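Long-range contacts in glycosyl hydrolase (PDB 5NDX), which is a bacterial orthologue of human alpha-L-iduronidase, a family 39 glycoside hydrolase that probably cleaves O-glycosidic bonds to iduronic acid: residues I409-S414 with L512-P517; L443-E448 with P517-V522; E447-P452 with A493-I498; M453-A458 with A484-A489; A489-L494 with A584-T589. The protein carries 2 engineered substitutions. All coordinates share one frame; numbering follows the deposited sequence.

How the contacts relate
All five contacts lie away from the substrate pocket, within and beside the nine-stranded mixed sheet of the beta sandwich. Contact 1 brings outermost strand 508-516 against 407-413. Contact 2, its centre about 6 Å from that of contact 1, shares P517 with it and pairs 518-526, the neighbour of 407-413, with 436-445. Contact 3, about 7 Å further on between centres, joins the loop after 436-445 to outer strand 493-503. Contact 4 is nested within the chain loops closed by contacts 1, 2 and 3, and pairs helices 452-457 and 480-489. Contact 5 crosses contacts 1 and 2 along the chain, so the contacts lead from the sandwich toward the C-terminal region.

Contact 1: I409-S414 with L512-P517; sequences ISLIHS and LDVPLP
H413 reaches from strand 409-413 onto 512-517, where its atoms meet three successive residues, V514, P515 and L516. CB lies 3.4 Å from P515 O and also meets V514 CG1; CG meets the same two. A chi1 of -164°, CG anti to the backbone N, carries the imidazole out toward 512-517, edge first to V514 O. CD2 approaches that oxygen at 3.0 Å in the ring plane, and P515 O lies obliquely at 3.2 Å from the same CD2. At the tip, NE2 is 3.7 Å from L516 CB, which sits over one ring face in a CH-pi contact, 3.9 Å from the H413 ring centroid. H413 O receives a CA-H...O contact from P517 CA at 3.2 Å, just past the cis peptide bond that precedes P517. Farther back, L411 CD2 meets L512 CD1 tip to tip at 3.8 Å and also touches V514 CG2. The short strand segments approach without pairing, at 44° and 7.3 Å between axes, as where the two sides of a sandwich come together. Strand 518-526 pairs with 407-413 along one edge and strand 395-401 along the other, strand 422-431 touches H413 and V514, and helix 282-300 packs on I412 and P517.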
# COMPACT_ATOMS: atom_id res chain seq x y z
N ILE A 409 8.73 -8.72 -13.69
CA ILE A 409 8.46 -10.02 -13.08
C ILE A 409 8.73 -9.97 -11.58
O ILE A 409 9.84 -9.59 -11.17
CB ILE A 409 9.37 -11.07 -13.69
CG1 ILE A 409 9.09 -11.24 -15.18
CG2 ILE A 409 9.22 -12.43 -12.97
CD1 ILE A 409 10.25 -11.82 -15.92
N SER A 410 7.74 -10.33 -10.77
CA SER A 410 7.93 -10.54 -9.35
C SER A 410 8.24 -12.02 -9.14
O SER A 410 7.44 -12.88 -9.51
CB SER A 410 6.71 -10.13 -8.55
OG SER A 410 6.47 -8.75 -8.64
N LEU A 411 9.40 -12.32 -8.57
CA LEU A 411 9.73 -13.71 -8.17
C LEU A 411 9.66 -13.77 -6.62
O LEU A 411 10.43 -13.08 -5.91
CB LEU A 411 11.10 -14.06 -8.68
CG LEU A 411 11.48 -15.52 -8.51
CD1 LEU A 411 10.58 -16.44 -9.34
CD2 LEU A 411 12.93 -15.69 -8.91
N ILE A 412 8.75 -14.60 -6.11
CA ILE A 412 8.36 -14.61 -4.72
C ILE A 412 8.83 -15.95 -4.10
O ILE A 412 8.52 -17.00 -4.66
CB ILE A 412 6.84 -14.56 -4.65
CG1 ILE A 412 6.29 -13.31 -5.36
CG2 ILE A 412 6.34 -14.63 -3.21
CD1 ILE A 412 4.84 -13.46 -5.77
N HIS A 413 9.62 -15.93 -3.02
CA HIS A 413 9.98 -17.19 -2.34
C HIS A 413 9.53 -17.01 -0.91
O HIS A 413 10.13 -16.24 -0.15
CB HIS A 413 11.46 -17.41 -2.50
CG HIS A 413 11.94 -18.80 -2.19
ND1 HIS A 413 11.12 -19.91 -2.07
CD2 HIS A 413 13.19 -19.25 -2.02
CE1 HIS A 413 11.85 -20.99 -1.83
NE2 HIS A 413 13.12 -20.62 -1.82
N SER A 414 8.38 -17.59 -0.60
CA SER A 414 7.69 -17.34 0.63
C SER A 414 6.85 -18.56 0.99
O SER A 414 6.12 -19.11 0.14
CB SER A 414 6.80 -16.10 0.49
OG SER A 414 5.91 -15.92 1.58
N LEU A 512 19.74 -16.43 -10.67
CA LEU A 512 19.38 -15.81 -9.43
C LEU A 512 19.53 -16.82 -8.31
O LEU A 512 19.11 -17.96 -8.41
CB LEU A 512 17.94 -15.36 -9.49
CG LEU A 512 17.55 -14.32 -10.54
CD1 LEU A 512 16.04 -14.27 -10.68
CD2 LEU A 512 18.08 -12.97 -10.09
N ASP A 513 20.12 -16.36 -7.23
CA ASP A 513 20.12 -17.05 -5.95
C ASP A 513 18.93 -16.51 -5.19
O ASP A 513 18.81 -15.28 -5.01
CB ASP A 513 21.42 -16.75 -5.22
CG ASP A 513 21.36 -17.14 -3.76
OD1 ASP A 513 21.36 -18.39 -3.50
OD2 ASP A 513 21.23 -16.19 -2.91
N VAL A 514 18.02 -17.38 -4.78
CA VAL A 514 16.71 -16.96 -4.31
C VAL A 514 16.50 -17.44 -2.86
O VAL A 514 16.05 -18.52 -2.64
CB VAL A 514 15.62 -17.52 -5.23
CG1 VAL A 514 14.27 -17.09 -4.78
CG2 VAL A 514 15.84 -17.05 -6.66
N PRO A 515 16.83 -16.58 -1.87
CA PRO A 515 16.59 -16.99 -0.48
C PRO A 515 15.13 -17.13 -0.12
O PRO A 515 14.28 -16.52 -0.74
CB PRO A 515 17.20 -15.85 0.34
CG PRO A 515 18.08 -15.09 -0.61
CD PRO A 515 17.47 -15.27 -1.98
N LEU A 516 14.88 -17.98 0.87
CA LEU A 516 13.60 -18.09 1.53
C LEU A 516 13.74 -17.39 2.89
O LEU A 516 14.55 -17.82 3.72
CB LEU A 516 13.22 -19.55 1.72
CG LEU A 516 11.96 -19.83 2.55
CD1 LEU A 516 10.78 -19.33 1.76
CD2 LEU A 516 11.83 -21.34 2.83
N PRO A 517 12.97 -16.33 3.17
CA PRO A 517 12.09 -15.62 2.25
C PRO A 517 12.79 -14.53 1.44
O PRO A 517 13.82 -14.00 1.87
CB PRO A 517 11.09 -14.96 3.18
CG PRO A 517 11.81 -14.72 4.46
CD PRO A 517 12.92 -15.75 4.54

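Contact 2: L443-E448 with P517-V522; sequences LRIDEE and PSLTQV
P517 O lies near D446 CB, and a water links the same oxygen to E447 N. S518 sets its CB 3.7 Å from D446 CB, while its OG bonds to P515 O. L519 forms a hydrogen-bonded pair with I445: its O receives I445 N at 2.9 Å, nearly straight (177°), and its N donates to I445 O. Their side chains share one sheet face, where I445 touches helix 364-372. T520 lies on the other face, in a non-hydrogen-bonded pair with R444. The arginine chain is bent at chi2 and chi3 (60° and 66°), folding the guanidinium back onto T520 OG1; NE donates to that oxygen at 2.8 Å, close to the guanidinium plane, and NH2 adds a weak bond at 3.1 Å but also bonds to D513 O. NH1 makes a salt bridge to D446 OD2 at 2.9 Å, on the anti side and tilted out of the carboxylate plane, so the group is fixed from several directions. Q521 makes the next hydrogen-bonded pair, with L443 (Q521 N to L443 O 2.8 Å, L443 N to Q521 O 2.9 Å), while OE1 bonds to S410 OG. Such antiparallel pairing, ending in an Asx turn at D446, belongs to the beta-sandwich domain.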
# COMPACT_ATOMS: atom_id res chain seq x y z
N LEU A 443 15.91 -6.01 -8.47
CA LEU A 443 15.68 -5.46 -7.14
C LEU A 443 15.37 -6.63 -6.16
O LEU A 443 14.67 -7.58 -6.55
CB LEU A 443 14.49 -4.53 -7.18
CG LEU A 443 14.63 -3.33 -8.09
CD1 LEU A 443 13.27 -2.74 -8.37
CD2 LEU A 443 15.49 -2.31 -7.37
N ARG A 444 15.85 -6.52 -4.93
CA ARG A 444 15.76 -7.60 -3.95
C ARG A 444 15.47 -7.08 -2.57
O ARG A 444 16.10 -6.10 -2.10
CB ARG A 444 17.09 -8.37 -3.92
CG ARG A 444 17.28 -9.46 -2.86
CD ARG A 444 16.27 -10.56 -2.94
NE ARG A 444 16.38 -11.36 -4.14
CZ ARG A 444 17.36 -12.24 -4.40
NH1 ARG A 444 18.36 -12.45 -3.57
NH2 ARG A 444 17.33 -12.93 -5.52
N ILE A 445 14.51 -7.74 -1.95
CA ILE A 445 14.25 -7.64 -0.54
C ILE A 445 14.54 -9.03 0.09
O ILE A 445 13.84 -9.98 -0.19
CB ILE A 445 12.79 -7.24 -0.20
CG1 ILE A 445 12.42 -5.96 -0.93
CG2 ILE A 445 12.66 -7.04 1.32
CD1 ILE A 445 10.95 -5.64 -0.90
N ASP A 446 15.57 -9.09 0.92
CA ASP A 446 15.90 -10.30 1.64
C ASP A 446 16.75 -9.85 2.82
O ASP A 446 16.89 -8.65 3.10
CB ASP A 446 16.55 -11.38 0.76
CG ASP A 446 17.93 -11.00 0.21
OD1 ASP A 446 18.55 -10.05 0.77
OD2 ASP A 446 18.44 -11.67 -0.77
N GLU A 447 17.34 -10.80 3.48
CA GLU A 447 18.17 -10.56 4.63
C GLU A 447 19.42 -9.71 4.38
O GLU A 447 19.91 -9.04 5.31
CB GLU A 447 18.46 -11.97 5.19
CG GLU A 447 19.57 -12.19 6.09
CD GLU A 447 19.66 -13.69 6.48
OE1 GLU A 447 19.97 -14.53 5.60
OE2 GLU A 447 19.39 -13.99 7.65
N GLU A 448 19.94 -9.71 3.16
CA GLU A 448 21.11 -8.89 2.80
C GLU A 448 20.74 -7.58 2.04
O GLU A 448 21.59 -6.72 1.86
CB GLU A 448 22.07 -9.67 1.89
CG GLU A 448 22.52 -11.03 2.41
CD GLU A 448 23.53 -11.76 1.45
OE1 GLU A 448 23.46 -11.67 0.17
OE2 GLU A 448 24.40 -12.46 1.98
N PRO A 517 12.97 -16.33 3.17
CA PRO A 517 12.09 -15.62 2.25
C PRO A 517 12.79 -14.53 1.44
O PRO A 517 13.82 -14.00 1.87
CB PRO A 517 11.09 -14.96 3.18
CG PRO A 517 11.81 -14.72 4.46
CD PRO A 517 12.92 -15.75 4.54
N SER A 518 12.20 -14.19 0.29
CA SER A 518 12.67 -13.07 -0.50
C SER A 518 11.67 -12.68 -1.53
O SER A 518 10.77 -13.45 -1.88
CB SER A 518 14.04 -13.38 -1.17
OG SER A 518 13.86 -14.35 -2.23
N LEU A 519 11.79 -11.42 -1.96
CA LEU A 519 11.04 -10.91 -3.09
C LEU A 519 12.05 -10.31 -4.04
O LEU A 519 12.86 -9.48 -3.63
CB LEU A 519 10.05 -9.81 -2.65
CG LEU A 519 9.18 -9.22 -3.75
CD1 LEU A 519 8.31 -10.29 -4.42
CD2 LEU A 519 8.26 -8.11 -3.18
N THR A 520 12.00 -10.71 -5.29
CA THR A 520 12.88 -10.19 -6.32
C THR A 520 12.00 -9.56 -7.42
O THR A 520 11.03 -10.16 -7.86
CB THR A 520 13.68 -11.30 -6.98
OG1 THR A 520 14.38 -12.06 -5.99
CG2 THR A 520 14.72 -10.78 -7.96
N GLN A 521 12.37 -8.37 -7.89
CA GLN A 521 11.68 -7.78 -9.07
C GLN A 521 12.69 -7.71 -10.21
O GLN A 521 13.80 -7.18 -10.04
CB GLN A 521 11.13 -6.40 -8.71
CG GLN A 521 10.04 -5.92 -9.64
CD GLN A 521 8.77 -6.68 -9.44
OE1 GLN A 521 8.50 -7.24 -8.36
NE2 GLN A 521 7.93 -6.69 -10.48
N VAL A 522 12.35 -8.33 -11.34
CA VAL A 522 13.19 -8.31 -12.52
C VAL A 522 12.49 -7.39 -13.56
O VAL A 522 11.36 -7.66 -13.97
CB VAL A 522 13.31 -9.71 -13.09
CG1 VAL A 522 14.24 -9.70 -14.32
CG2 VAL A 522 13.79 -10.70 -11.99
O HOH W 1 15.72 -13.55 3.47

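Contact 3: E447-P452 with A493-I498; sequences EEFTNP and ALLHPI
F449 and T450 carry the close part of this contact, F449 against L495 and T450 against A493. T450 OG1 accepts A493 N at 3.0 Å, in a bond bent to 143°, and is also hydrogen-bonded to R444 O; the hydroxyl thus joins the loop to two strands at once. A493 CB lies 3.4 Å from the same OG1. T450 itself adopts a left-handed backbone conformation (phi 58°, psi 52°), which turns the chain sharply at this point. In F449 the first torsion, with CG anti to the carbonyl carbon, directs the ring toward A493 and L495. L495 CD1 stands over one ring face, 3.6 Å from F449 CE2 and displaced toward the rim, a CH-pi contact in which the two side chains cross at about a right angle. A493 CB comes to the ring edge, 4.1 Å from F449 CD1. In the fold, the loop 447-452 leads from strand 436-445 of the beta sandwich to helix 452-457, and it lies here against the start of 493-503, an outermost strand of the same sheet, next to 436-445. Were F449 an alanine, L495 CD1 would probably lose its aromatic partner and a gap would open beside A493. The looser side begins beyond the ring. F449 and L495 are both only partly covered, and E448 and H496 are exposed to solvent. N451 turns back within its own loop instead, its ND2 donating to E447 O at 2.9 Å from above the carbonyl plane.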
# COMPACT_ATOMS: atom_id res chain seq x y z
N GLU A 447 17.34 -10.80 3.48
CA GLU A 447 18.17 -10.56 4.63
C GLU A 447 19.42 -9.71 4.38
O GLU A 447 19.91 -9.04 5.31
CB GLU A 447 18.46 -11.97 5.19
CG GLU A 447 19.57 -12.19 6.09
CD GLU A 447 19.66 -13.69 6.48
OE1 GLU A 447 19.97 -14.53 5.60
OE2 GLU A 447 19.39 -13.99 7.65
N GLU A 448 19.94 -9.71 3.16
CA GLU A 448 21.11 -8.89 2.80
C GLU A 448 20.74 -7.58 2.04
O GLU A 448 21.59 -6.72 1.86
CB GLU A 448 22.07 -9.67 1.89
CG GLU A 448 22.52 -11.03 2.41
CD GLU A 448 23.53 -11.76 1.45
OE1 GLU A 448 23.46 -11.67 0.17
OE2 GLU A 448 24.40 -12.46 1.98
N PHE A 449 19.51 -7.44 1.54
CA PHE A 449 19.15 -6.32 0.69
C PHE A 449 17.83 -5.72 1.12
O PHE A 449 16.84 -6.44 1.30
CB PHE A 449 19.08 -6.82 -0.79
CG PHE A 449 20.43 -7.21 -1.38
CD1 PHE A 449 21.22 -6.27 -2.00
CD2 PHE A 449 20.89 -8.51 -1.30
CE1 PHE A 449 22.48 -6.61 -2.49
CE2 PHE A 449 22.14 -8.88 -1.82
CZ PHE A 449 22.94 -7.90 -2.40
N THR A 450 17.78 -4.39 1.19
CA THR A 450 16.58 -3.67 1.59
C THR A 450 16.16 -4.15 3.00
O THR A 450 14.99 -4.52 3.25
CB THR A 450 15.41 -3.82 0.58
OG1 THR A 450 15.89 -3.85 -0.76
CG2 THR A 450 14.40 -2.70 0.77
N ASN A 451 17.13 -4.11 3.89
CA ASN A 451 17.14 -4.84 5.16
C ASN A 451 17.50 -3.91 6.34
O ASN A 451 18.42 -4.23 7.12
CB ASN A 451 18.19 -5.98 5.03
CG ASN A 451 19.62 -5.45 4.82
OD1 ASN A 451 19.84 -4.32 4.40
ND2 ASN A 451 20.59 -6.25 5.20
N PRO A 452 16.76 -2.81 6.52
CA PRO A 452 17.15 -1.85 7.54
C PRO A 452 17.05 -2.37 8.98
O PRO A 452 17.82 -1.92 9.85
CB PRO A 452 16.20 -0.66 7.30
CG PRO A 452 15.00 -1.27 6.71
CD PRO A 452 15.53 -2.37 5.83
N ALA A 493 16.66 -2.20 -3.09
CA ALA A 493 18.05 -2.31 -3.45
C ALA A 493 18.28 -3.11 -4.72
O ALA A 493 17.68 -4.18 -4.93
CB ALA A 493 18.78 -3.02 -2.29
N LEU A 494 19.21 -2.63 -5.53
CA LEU A 494 19.73 -3.42 -6.64
C LEU A 494 20.58 -4.61 -6.16
O LEU A 494 21.58 -4.45 -5.46
CB LEU A 494 20.57 -2.53 -7.57
CG LEU A 494 19.70 -1.49 -8.34
CD1 LEU A 494 20.53 -0.41 -9.01
CD2 LEU A 494 18.83 -2.17 -9.38
N LEU A 495 20.20 -5.79 -6.60
CA LEU A 495 20.86 -7.02 -6.27
C LEU A 495 22.24 -7.05 -6.94
O LEU A 495 23.22 -7.52 -6.35
CB LEU A 495 20.01 -8.22 -6.73
CG LEU A 495 20.59 -9.61 -6.43
CD1 LEU A 495 20.66 -9.91 -4.93
CD2 LEU A 495 19.76 -10.67 -7.15
N HIS A 496 22.29 -6.56 -8.18
CA HIS A 496 23.54 -6.34 -8.92
C HIS A 496 23.38 -5.05 -9.71
O HIS A 496 22.25 -4.56 -9.91
CB HIS A 496 23.79 -7.45 -9.94
CG HIS A 496 23.88 -8.80 -9.34
ND1 HIS A 496 24.93 -9.17 -8.54
CD2 HIS A 496 23.01 -9.84 -9.35
CE1 HIS A 496 24.71 -10.40 -8.09
NE2 HIS A 496 23.57 -10.82 -8.57
N PRO A 497 24.51 -4.51 -10.18
CA PRO A 497 24.42 -3.33 -11.04
C PRO A 497 23.64 -3.65 -12.30
O PRO A 497 23.61 -4.77 -12.77
CB PRO A 497 25.89 -3.02 -11.37
CG PRO A 497 26.62 -3.46 -10.13
CD PRO A 497 25.90 -4.75 -9.72
N ILE A 498 22.88 -2.67 -12.75
CA ILE A 498 22.04 -2.84 -13.93
C ILE A 498 22.95 -3.30 -15.09
O ILE A 498 24.04 -2.78 -15.27
CB ILE A 498 21.32 -1.51 -14.28
CG1 ILE A 498 20.27 -1.18 -13.20
CG2 ILE A 498 20.68 -1.54 -15.67
CD1 ILE A 498 19.73 0.24 -13.30

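Contact 4: M453-A458 with A484-A489; sequences MEVWEA and AELRRA
V455 points at the opposite helix and splits its two methyl groups between different partners. With CG1 anti to the backbone N (chi1 171°), that methyl runs toward E485 and L486: it lies 3.5 Å from E485 OE2 and 3.8 Å from L486 CD2. The other branch, CG2, meets A489 CB at 3.8 Å, so the valine is held between residues one helical turn apart. L486 inserts from the other side of the interface. It crosses W456 obliquely, its CD2 3.6 Å from W456 CB and 3.5 Å from W456 N, which brings the methyl close to the helix backbone. The far end of the indole leads away from helix 484-489: the ring stacks with W320, meets F329 edge to face and bonds through NE1 to P475 O. E485 stretches its extended chain obliquely past V455 to the rim of the contact. A water there donates to V455 O at 2.7 Å and to E485 OE2 at 2.8 Å, linking the carboxylate to the neighbouring helix, while OE1 is bonded to Q459 NE2. L486 also packs on I361 of strand 358-362. The short helical segments run nearly antiparallel, at 157°, with axes 9.3 Å apart. Two antiparallel helices joined by a long loop and lying between successive strands 436-445 and 493-503 are consistent with the helix-loop-helix insertion of the beta sandwich in human alpha-L-iduronidase.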
# COMPACT_ATOMS: atom_id res chain seq x y z
N MET A 453 16.17 -3.32 9.23
CA MET A 453 16.11 -3.87 10.57
C MET A 453 17.36 -4.66 10.92
O MET A 453 17.83 -4.55 12.06
CB MET A 453 14.85 -4.73 10.79
CG MET A 453 14.55 -5.01 12.26
SD MET A 453 12.99 -5.88 12.53
CE MET A 453 13.03 -6.08 14.33
N GLU A 454 17.88 -5.48 9.98
CA GLU A 454 19.12 -6.22 10.20
C GLU A 454 20.27 -5.24 10.42
O GLU A 454 21.14 -5.43 11.30
CB GLU A 454 19.49 -7.19 9.05
CG GLU A 454 18.64 -8.46 8.97
CD GLU A 454 17.23 -8.24 8.32
OE1 GLU A 454 16.83 -7.09 7.98
OE2 GLU A 454 16.50 -9.25 8.19
N VAL A 455 20.27 -4.17 9.64
CA VAL A 455 21.32 -3.19 9.75
C VAL A 455 21.28 -2.55 11.15
O VAL A 455 22.30 -2.38 11.78
CB VAL A 455 21.21 -2.14 8.63
CG1 VAL A 455 22.18 -1.01 8.89
CG2 VAL A 455 21.52 -2.79 7.29
N TRP A 456 20.09 -2.13 11.57
CA TRP A 456 19.88 -1.54 12.87
C TRP A 456 20.29 -2.46 14.03
O TRP A 456 20.94 -2.00 14.98
CB TRP A 456 18.40 -1.21 13.02
CG TRP A 456 17.98 -0.64 14.36
CD1 TRP A 456 18.38 0.55 14.92
CD2 TRP A 456 17.06 -1.23 15.28
NE1 TRP A 456 17.74 0.74 16.11
CE2 TRP A 456 16.92 -0.33 16.35
CE3 TRP A 456 16.33 -2.42 15.29
CZ2 TRP A 456 16.08 -0.61 17.46
CZ3 TRP A 456 15.50 -2.70 16.38
CH2 TRP A 456 15.36 -1.78 17.44
N GLU A 457 19.92 -3.75 13.94
CA GLU A 457 20.27 -4.69 14.99
C GLU A 457 21.79 -4.82 15.10
O GLU A 457 22.30 -5.07 16.16
CB GLU A 457 19.67 -6.09 14.74
CG GLU A 457 18.19 -6.15 15.02
CD GLU A 457 17.56 -7.54 14.81
OE1 GLU A 457 18.21 -8.60 15.01
OE2 GLU A 457 16.37 -7.53 14.45
N ALA A 458 22.51 -4.66 14.00
CA ALA A 458 23.98 -4.77 14.03
C ALA A 458 24.64 -3.42 14.39
O ALA A 458 25.84 -3.38 14.55
CB ALA A 458 24.54 -5.29 12.69
N ALA A 484 21.72 7.60 8.66
CA ALA A 484 22.12 7.68 7.26
C ALA A 484 22.36 6.24 6.75
O ALA A 484 21.99 5.91 5.63
CB ALA A 484 23.39 8.55 7.04
N GLU A 485 22.94 5.39 7.59
CA GLU A 485 23.13 3.99 7.24
C GLU A 485 21.77 3.27 7.08
O GLU A 485 21.59 2.53 6.14
CB GLU A 485 24.07 3.34 8.27
CG GLU A 485 24.38 1.87 8.08
CD GLU A 485 25.18 1.22 9.28
OE1 GLU A 485 25.49 1.87 10.33
OE2 GLU A 485 25.49 0.02 9.14
N LEU A 486 20.81 3.54 7.95
CA LEU A 486 19.48 2.93 7.84
C LEU A 486 18.74 3.40 6.62
O LEU A 486 18.08 2.60 5.94
CB LEU A 486 18.61 3.18 9.09
CG LEU A 486 19.11 2.59 10.42
CD1 LEU A 486 18.10 2.87 11.49
CD2 LEU A 486 19.42 1.11 10.41
N ARG A 487 18.83 4.69 6.32
CA ARG A 487 18.15 5.23 5.16
C ARG A 487 18.77 4.76 3.82
O ARG A 487 18.07 4.77 2.78
CB ARG A 487 18.08 6.78 5.22
CG ARG A 487 17.19 7.26 6.35
CD ARG A 487 16.77 8.70 6.20
NE ARG A 487 15.58 8.98 6.99
CZ ARG A 487 15.61 9.51 8.19
NH1 ARG A 487 16.76 9.88 8.74
NH2 ARG A 487 14.48 9.68 8.85
N ARG A 488 20.06 4.41 3.79
CA ARG A 488 20.63 3.73 2.61
C ARG A 488 20.02 2.33 2.46
O ARG A 488 19.59 1.94 1.36
CB ARG A 488 22.15 3.65 2.69
CG ARG A 488 22.92 2.95 1.54
CD ARG A 488 24.46 2.87 1.77
NE ARG A 488 24.99 3.93 2.71
CZ ARG A 488 25.53 3.77 3.97
NH1 ARG A 488 25.70 2.56 4.55
NH2 ARG A 488 25.92 4.86 4.67
N ALA A 489 19.94 1.61 3.58
CA ALA A 489 19.43 0.26 3.60
C ALA A 489 17.94 0.18 3.36
O ALA A 489 17.49 -0.88 2.91
CB ALA A 489 19.78 -0.46 4.91
O HOH W 2 24.88 -2.09 10.88

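Contact 5: A489-L494 with A584-T589; sequences AQEPAL and APLIST
E491 opens the contact by packing its CB on A584 and crossing L586 obliquely. Its CB touches A584 CB at 3.9 Å, and a bend at chi2 (-53°) turns the carboxylate under a leucine methyl. L586 CD2 is 3.4 Å from E491 CD, and nearly equally far from both oxygens, so this apolar group sits on the carboxylate itself. E491 OE1 makes a salt bridge to K362 and accepts from a water at 3.0 Å, which in turn accepts from S588 N at 3.1 Å. With an alanine in place of E491, K362 is likely to lose its anionic mate, L586 CD2 its support and the water one of its anchors. P492 follows with its ring against I587: CB and CG both approach I587 CD1, the CB contact being 3.9 Å. The isoleucine places CG1 between its backbone N and carbonyl carbon (chi1 62°), which carries CD1 to the proline. Two waters lie between P492 O and P585 O, each within bonding distance of both, and link the two segments. P492 also packs on T367, E370 and L371 of helix 364-372, while P585 and I587 rest on F566 of strand 566-572. The contact thus sits between that helix, the start of outer strand 493-503 and a C-terminal four-stranded sheet that probably forms part of the fibronectin type III-like domain of the family.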
# COMPACT_ATOMS: atom_id res chain seq x y z
N ALA A 489 19.94 1.61 3.58
CA ALA A 489 19.43 0.26 3.60
C ALA A 489 17.94 0.18 3.36
O ALA A 489 17.49 -0.88 2.91
CB ALA A 489 19.78 -0.46 4.91
N GLN A 490 17.19 1.25 3.61
CA GLN A 490 15.74 1.16 3.57
C GLN A 490 15.18 1.16 2.16
O GLN A 490 14.03 0.79 1.97
CB GLN A 490 15.05 2.30 4.32
CG GLN A 490 14.96 3.64 3.55
CD GLN A 490 14.36 4.79 4.34
OE1 GLN A 490 14.18 5.93 3.79
NE2 GLN A 490 14.05 4.56 5.56
N GLU A 491 15.99 1.60 1.18
CA GLU A 491 15.53 1.75 -0.19
C GLU A 491 15.60 0.44 -0.97
O GLU A 491 16.58 -0.29 -0.86
CB GLU A 491 16.34 2.81 -0.95
CG GLU A 491 16.34 4.23 -0.34
CD GLU A 491 14.97 4.82 -0.07
OE1 GLU A 491 13.96 4.39 -0.72
OE2 GLU A 491 14.90 5.78 0.78
N PRO A 492 14.57 0.15 -1.78
CA PRO A 492 14.60 -1.07 -2.62
C PRO A 492 15.94 -1.13 -3.35
O PRO A 492 16.32 -0.20 -4.07
CB PRO A 492 13.46 -0.85 -3.59
CG PRO A 492 12.48 -0.08 -2.80
CD PRO A 492 13.29 0.85 -1.92
N ALA A 493 16.66 -2.20 -3.09
CA ALA A 493 18.05 -2.31 -3.45
C ALA A 493 18.28 -3.11 -4.72
O ALA A 493 17.68 -4.18 -4.93
CB ALA A 493 18.78 -3.02 -2.29
N LEU A 494 19.21 -2.63 -5.53
CA LEU A 494 19.73 -3.42 -6.64
C LEU A 494 20.58 -4.61 -6.16
O LEU A 494 21.58 -4.45 -5.46
CB LEU A 494 20.57 -2.53 -7.57
CG LEU A 494 19.70 -1.49 -8.34
CD1 LEU A 494 20.53 -0.41 -9.01
CD2 LEU A 494 18.83 -2.17 -9.38
N ALA A 584 21.19 5.52 -2.06
CA ALA A 584 20.71 4.52 -3.01
C ALA A 584 19.83 5.21 -4.06
O ALA A 584 19.16 6.17 -3.74
CB ALA A 584 19.90 3.48 -2.26
N PRO A 585 19.84 4.72 -5.31
CA PRO A 585 18.86 5.11 -6.33
C PRO A 585 17.42 4.89 -5.88
O PRO A 585 17.10 3.83 -5.31
CB PRO A 585 19.17 4.16 -7.49
CG PRO A 585 20.60 3.80 -7.29
CD PRO A 585 20.75 3.68 -5.81
N LEU A 586 16.58 5.89 -6.07
CA LEU A 586 15.26 5.87 -5.49
C LEU A 586 14.31 5.45 -6.55
O LEU A 586 14.24 6.09 -7.61
CB LEU A 586 14.88 7.25 -5.00
CG LEU A 586 15.76 7.80 -3.88
CD1 LEU A 586 15.60 9.32 -3.81
CD2 LEU A 586 15.41 7.09 -2.55
N ILE A 587 13.49 4.44 -6.30
CA ILE A 587 12.39 4.20 -7.24
C ILE A 587 11.07 4.95 -6.92
O ILE A 587 10.20 5.04 -7.79
CB ILE A 587 12.07 2.72 -7.49
CG1 ILE A 587 11.64 2.06 -6.21
CG2 ILE A 587 13.27 2.01 -8.08
CD1 ILE A 587 11.26 0.61 -6.45
N SER A 588 10.93 5.44 -5.70
CA SER A 588 9.77 6.23 -5.30
C SER A 588 10.16 7.70 -5.29
O SER A 588 11.32 8.05 -5.11
CB SER A 588 9.26 5.79 -3.87
OG SER A 588 8.52 4.55 -3.99
N THR A 589 9.17 8.56 -5.43
CA THR A 589 9.38 9.99 -5.59
C THR A 589 9.28 10.71 -4.28
O THR A 589 8.49 11.61 -4.12
CB THR A 589 8.36 10.54 -6.58
OG1 THR A 589 7.05 10.38 -6.03
CG2 THR A 589 8.47 9.80 -7.90
O HOH W 3 12.42 4.36 -3.26
O HOH W 4 15.07 2.42 -4.51
O HOH W 5 18.18 1.23 -5.38